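Local coordinates for Keto/oxoacid ferredoxin oxidoreductase, gamma subunit (Geobacter sulfurreducens, PDB 3ON3), which probably serves as the gamma subunit of a 2-oxoacid:ferredoxin oxidoreductase, an enzyme that oxidises 2-oxoacids and passes the electrons to ferredoxin, at residues K122-R127 / F175-A180; A150-V155 / K169-G174. All blocks are in the same frame, centred on the assembly; numbering follows the deposited sequence.

Contact 1 (K122-R127 / F175-A180); sequences KNDVGR and FEKALA
D124 and K177 reach for each other from opposite directions and meet in a single salt bridge, with K177 NZ giving a hydrogen bond of 2.9 Å to D124 OD2. The ammonium comes in nearly along the C-O axis of that oxygen, and K177 CE follows it to 3.5 Å from D124 OD2. Most of the reach belongs to the lysine: the CA atoms of D124 and K177 are 11.7 Å apart, and K177 spans the gap because its chain is extended from CG to NZ. At its root CG stands anti to the carbonyl carbon (chi1 -67°), and D124 turns its short carboxylate arm the same way relative to its own backbone. T120 OG1, one turn back from D124, takes a hydrogen bond from NZ and is its strongest polar partner; N116 OD1 adds a weak one, so several oxygens hold the ammonium. The K177 side chain also touches F115 of strand 111-115, while D124 rests against M173. This is a surface salt bridge between two helices, tying the C-terminal end of helix 117-125 to the long helix 164-181 that follows later in the chain.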
loop_
_atom_site.group_PDB
_atom_site.type_symbol
_atom_site.label_atom_id
_atom_site.label_comp_id
_atom_site.label_asym_id
_atom_site.label_seq_id
_atom_site.Cartn_x
_atom_site.Cartn_y
_atom_site.Cartn_z
ATOM N N LYS B 122 -6.069 0.566 -21.921
ATOM C CA LYS B 122 -6.667 -0.588 -22.587
ATOM C C LYS B 122 -6.307 -0.699 -24.073
ATOM O O LYS B 122 -5.948 -1.772 -24.546
ATOM C CB LYS B 122 -8.192 -0.621 -22.395
ATOM C CG LYS B 122 -8.830 -1.938 -22.862
ATOM C CD LYS B 122 -10.285 -1.815 -23.332
ATOM C CE LYS B 122 -10.710 -3.104 -24.065
ATOM N NZ LYS B 122 -12.047 -3.055 -24.754
ATOM N N ASN B 123 -6.389 0.404 -24.806
ATOM C CA ASN B 123 -6.235 0.352 -26.263
ATOM C C ASN B 123 -4.862 0.751 -26.801
ATOM O O ASN B 123 -4.372 0.165 -27.758
ATOM C CB ASN B 123 -7.322 1.190 -26.941
ATOM C CG ASN B 123 -8.662 0.485 -26.960
ATOM O OD1 ASN B 123 -8.803 -0.591 -27.544
ATOM N ND2 ASN B 123 -9.654 1.087 -26.320
ATOM N N ASP B 124 -4.252 1.754 -26.189
ATOM C CA ASP B 124 -2.956 2.241 -26.651
ATOM C C ASP B 124 -1.825 1.355 -26.142
ATOM O O ASP B 124 -1.001 0.891 -26.922
ATOM C CB ASP B 124 -2.740 3.692 -26.215
ATOM C CG ASP B 124 -3.842 4.612 -26.702
ATOM O OD1 ASP B 124 -4.700 4.142 -27.472
ATOM O OD2 ASP B 124 -3.856 5.800 -26.318
ATOM N N VAL B 125 -1.801 1.114 -24.834
ATOM C CA VAL B 125 -0.796 0.255 -24.233
ATOM C C VAL B 125 -1.145 -1.213 -24.475
ATOM O O VAL B 125 -0.261 -2.057 -24.625
ATOM C CB VAL B 125 -0.693 0.502 -22.723
ATOM C CG1 VAL B 125 0.299 -0.468 -22.087
ATOM C CG2 VAL B 125 -0.294 1.932 -22.457
ATOM N N GLY B 126 -2.438 -1.514 -24.522
ATOM C CA GLY B 126 -2.890 -2.884 -24.678
ATOM C C GLY B 126 -2.922 -3.704 -23.395
ATOM O O GLY B 126 -2.920 -4.935 -23.449
ATOM N N ARG B 127 -2.950 -3.035 -22.244
ATOM C CA ARG B 127 -3.128 -3.723 -20.961
ATOM C C ARG B 127 -3.972 -2.917 -19.965
ATOM O O ARG B 127 -3.452 -2.133 -19.163
ATOM C CB ARG B 127 -1.776 -4.080 -20.348
ATOM C CG ARG B 127 -1.874 -5.006 -19.162
ATOM C CD ARG B 127 -0.498 -5.491 -18.719
ATOM N NE ARG B 127 -0.597 -6.666 -17.856
ATOM C CZ ARG B 127 -1.043 -7.849 -18.264
ATOM N NH1 ARG B 127 -1.437 -8.012 -19.525
ATOM N NH2 ARG B 127 -1.100 -8.868 -17.414
ATOM N N PHE B 175 1.597 10.650 -18.818
ATOM C CA PHE B 175 2.380 11.870 -18.715
ATOM C C PHE B 175 2.116 12.792 -19.896
ATOM O O PHE B 175 1.794 13.962 -19.714
ATOM C CB PHE B 175 3.865 11.500 -18.669
ATOM C CG PHE B 175 4.782 12.646 -18.376
ATOM C CD1 PHE B 175 5.068 13.000 -17.061
ATOM C CD2 PHE B 175 5.415 13.325 -19.410
ATOM C CE1 PHE B 175 5.944 14.027 -16.780
ATOM C CE2 PHE B 175 6.308 14.358 -19.137
ATOM C CZ PHE B 175 6.574 14.709 -17.823
ATOM N N GLU B 176 2.238 12.256 -21.104
ATOM C CA GLU B 176 2.083 13.060 -22.312
ATOM C C GLU B 176 0.663 13.623 -22.438
ATOM O O GLU B 176 0.486 14.822 -22.658
ATOM C CB GLU B 176 2.375 12.234 -23.558
ATOM C CG GLU B 176 3.771 11.689 -23.674
ATOM C CD GLU B 176 3.907 10.753 -24.844
ATOM O OE1 GLU B 176 2.870 10.260 -25.337
ATOM O OE2 GLU B 176 5.048 10.501 -25.265
ATOM N N LYS B 177 -0.332 12.746 -22.322
ATOM C CA LYS B 177 -1.733 13.118 -22.551
ATOM C C LYS B 177 -2.266 14.123 -21.531
ATOM O O LYS B 177 -3.016 15.021 -21.891
ATOM C CB LYS B 177 -2.643 11.894 -22.591
ATOM C CG LYS B 177 -2.421 10.969 -23.772
ATOM C CD LYS B 177 -3.585 10.001 -23.885
ATOM C CE LYS B 177 -3.401 9.007 -25.002
ATOM N NZ LYS B 177 -4.710 8.378 -25.354
ATOM N N ALA B 178 -1.883 13.980 -20.268
ATOM C CA ALA B 178 -2.259 14.984 -19.276
ATOM C C ALA B 178 -1.762 16.384 -19.661
ATOM O O ALA B 178 -2.487 17.368 -19.518
ATOM C CB ALA B 178 -1.740 14.613 -17.914
ATOM N N LEU B 179 -0.520 16.469 -20.131
ATOM C CA LEU B 179 0.051 17.750 -20.496
ATOM C C LEU B 179 -0.754 18.348 -21.644
ATOM O O LEU B 179 -1.068 19.516 -21.618
ATOM C CB LEU B 179 1.544 17.625 -20.856
ATOM C CG LEU B 179 2.430 17.347 -19.631
ATOM C CD1 LEU B 179 3.894 17.103 -20.026
ATOM C CD2 LEU B 179 2.322 18.447 -18.559
ATOM N N ALA B 180 -1.115 17.525 -22.625
ATOM C CA ALA B 180 -1.802 18.013 -23.809
ATOM C C ALA B 180 -3.298 18.252 -23.560
ATOM O O ALA B 180 -3.907 19.070 -24.232
ATOM C CB ALA B 180 -1.583 17.065 -24.984
#

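Contact 2 (A150-V155 / K169-G174)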
loop_
_atom_site.group_PDB
_atom_site.type_symbol
_atom_site.label_atom_id
_atom_site.label_comp_id
_atom_site.label_asym_id
_atom_site.label_seq_id
_atom_site.Cartn_x
_atom_site.Cartn_y
_atom_site.Cartn_z
ATOM N N ALA B 150 12.123 10.313 -10.675
ATOM C CA ALA B 150 11.748 9.684 -9.402
ATOM C C ALA B 150 10.556 8.762 -9.587
ATOM O O ALA B 150 10.550 7.613 -9.137
ATOM C CB ALA B 150 11.417 10.748 -8.349
ATOM N N ALA B 151 9.535 9.282 -10.251
ATOM C CA ALA B 151 8.303 8.540 -10.458
ATOM C C ALA B 151 8.522 7.346 -11.369
ATOM O O ALA B 151 7.973 6.259 -11.134
ATOM C CB ALA B 151 7.189 9.466 -11.021
ATOM N N GLU B 152 9.312 7.549 -12.421
ATOM C CA GLU B 152 9.603 6.469 -13.351
ATOM C C GLU B 152 10.314 5.309 -12.630
ATOM O O GLU B 152 9.970 4.144 -12.822
ATOM C CB GLU B 152 10.483 6.947 -14.512
ATOM C CG GLU B 152 10.593 5.888 -15.611
ATOM C CD GLU B 152 11.619 6.196 -16.694
ATOM O OE1 GLU B 152 12.427 7.146 -16.543
ATOM O OE2 GLU B 152 11.615 5.459 -17.698
ATOM N N LYS B 153 11.329 5.641 -11.835
ATOM C CA LYS B 153 12.078 4.642 -11.068
ATOM C C LYS B 153 11.153 3.914 -10.112
ATOM O O LYS B 153 11.158 2.685 -10.063
ATOM C CB LYS B 153 13.224 5.281 -10.287
ATOM C CG LYS B 153 14.435 5.676 -11.136
ATOM C CD LYS B 153 15.620 5.986 -10.254
ATOM C CE LYS B 153 16.844 6.341 -11.062
ATOM N NZ LYS B 153 18.041 6.499 -10.189
ATOM N N ALA B 154 10.355 4.679 -9.366
ATOM C CA ALA B 154 9.325 4.100 -8.491
ATOM C C ALA B 154 8.321 3.199 -9.212
ATOM O O ALA B 154 7.993 2.127 -8.709
ATOM C CB ALA B 154 8.595 5.195 -7.680
ATOM N N VAL B 155 7.823 3.629 -10.374
ATOM C CA VAL B 155 6.903 2.797 -11.143
ATOM C C VAL B 155 7.570 1.476 -11.500
ATOM O O VAL B 155 7.043 0.403 -11.232
ATOM C CB VAL B 155 6.437 3.441 -12.471
ATOM C CG1 VAL B 155 5.701 2.412 -13.321
ATOM C CG2 VAL B 155 5.539 4.653 -12.243
ATOM N N LYS B 169 5.582 2.473 -21.070
ATOM C CA LYS B 169 4.690 3.067 -22.060
ATOM C C LYS B 169 3.448 3.712 -21.425
ATOM O O LYS B 169 3.057 4.826 -21.786
ATOM C CB LYS B 169 4.287 2.026 -23.109
ATOM C CG LYS B 169 3.511 2.601 -24.299
ATOM C CD LYS B 169 3.219 1.521 -25.331
ATOM C CE LYS B 169 2.460 2.077 -26.525
ATOM N NZ LYS B 169 3.250 3.144 -27.216
ATOM N N ALA B 170 2.835 3.018 -20.475
ATOM C CA ALA B 170 1.654 3.530 -19.792
ATOM C C ALA B 170 1.991 4.816 -19.054
ATOM O O ALA B 170 1.243 5.796 -19.100
ATOM C CB ALA B 170 1.099 2.475 -18.805
ATOM N N PHE B 171 3.111 4.791 -18.347
ATOM C CA PHE B 171 3.544 5.943 -17.576
ATOM C C PHE B 171 3.817 7.140 -18.495
ATOM O O PHE B 171 3.357 8.251 -18.234
ATOM C CB PHE B 171 4.794 5.582 -16.772
ATOM C CG PHE B 171 5.492 6.766 -16.150
ATOM C CD1 PHE B 171 4.998 7.350 -14.987
ATOM C CD2 PHE B 171 6.663 7.272 -16.708
ATOM C CE1 PHE B 171 5.649 8.435 -14.404
ATOM C CE2 PHE B 171 7.323 8.367 -16.133
ATOM C CZ PHE B 171 6.819 8.944 -14.982
ATOM N N GLN B 172 4.574 6.904 -19.565
ATOM C CA GLN B 172 4.929 7.957 -20.519
ATOM C C GLN B 172 3.673 8.565 -21.142
ATOM O O GLN B 172 3.532 9.777 -21.217
ATOM C CB GLN B 172 5.855 7.393 -21.611
ATOM C CG GLN B 172 6.232 8.385 -22.692
ATOM C CD GLN B 172 6.807 9.668 -22.127
ATOM O OE1 GLN B 172 7.590 9.653 -21.188
ATOM N NE2 GLN B 172 6.399 10.785 -22.693
HETATM N N MSE B 173 2.751 7.709 -21.562
HETATM C CA MSE B 173 1.518 8.157 -22.190
HETATM C C MSE B 173 0.589 8.921 -21.261
HETATM O O MSE B 173 -0.036 9.905 -21.680
HETATM C CB MSE B 173 0.774 6.989 -22.821
HETATM C CG MSE B 173 1.545 6.324 -23.948
HETATM SE SE MSE B 173 0.369 5.334 -25.154
HETATM C CE MSE B 173 -0.533 6.858 -25.984
ATOM N N GLY B 174 0.460 8.458 -20.020
ATOM C CA GLY B 174 -0.303 9.205 -19.038
ATOM C C GLY B 174 0.279 10.617 -18.945
ATOM O O GLY B 174 -0.433 11.640 -18.980
#
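With chi1 at 168°, F171 sets CG opposite its backbone N and sends the ring across to helix 150-155, where A151, E152 and V155 receive it. V155 has CG1 in the equivalent position, which leaves CG2 beside its own backbone N and 3.9 Å from F171 CD1. At the CE2 end of the ring the contact is with the helix backbone itself: E152 CA sits over one face, 4.0 Å above the plane and displaced toward the rim, and E152 CB is 3.8 Å from F171 CE2. A151 CB approaches F171 CE1 obliquely at 3.9 Å, so the ring is met by A151 and E152 and, a turn further on, by V155. E152 crosses F171 at about a right angle and carries its carboxylate away, where OE2 forms a salt bridge with R168, one turn back from Q172 on the partner helix. The contact is therefore apolar at its centre and charged at its margin. Replacing F171 with an alanine is likely to open a gap where the ring was, leaving A151 CB, E152 CB and V155 CG2 without their aromatic partner. The two segments run close to antiparallel, at 150°, with axes 10.9 Å apart. Helix 131-143 packs against A151, V155 and A170, helix 18-32 covers A150 and A154, and helix 117-125 lies against A170 and M173.

Helix 164-181 serves both contacts, and their centres are 11 Å apart. Contact 2 is largely buried and apolar, one aromatic ring set against a neighbouring helix; contact 1 lies at the surface and depends on one pair of charges, with far less area buried (58 against 163 Å²). The two also touch directly: V125 CG2 packs on A170 CA at 3.7 Å, which gives helix 117-125 an apolar footing on helix 164-181 beside its salt bridge. Along the chain, the segments of contact 2 both fall between those of contact 1, which spans 47 intervening residues against 13.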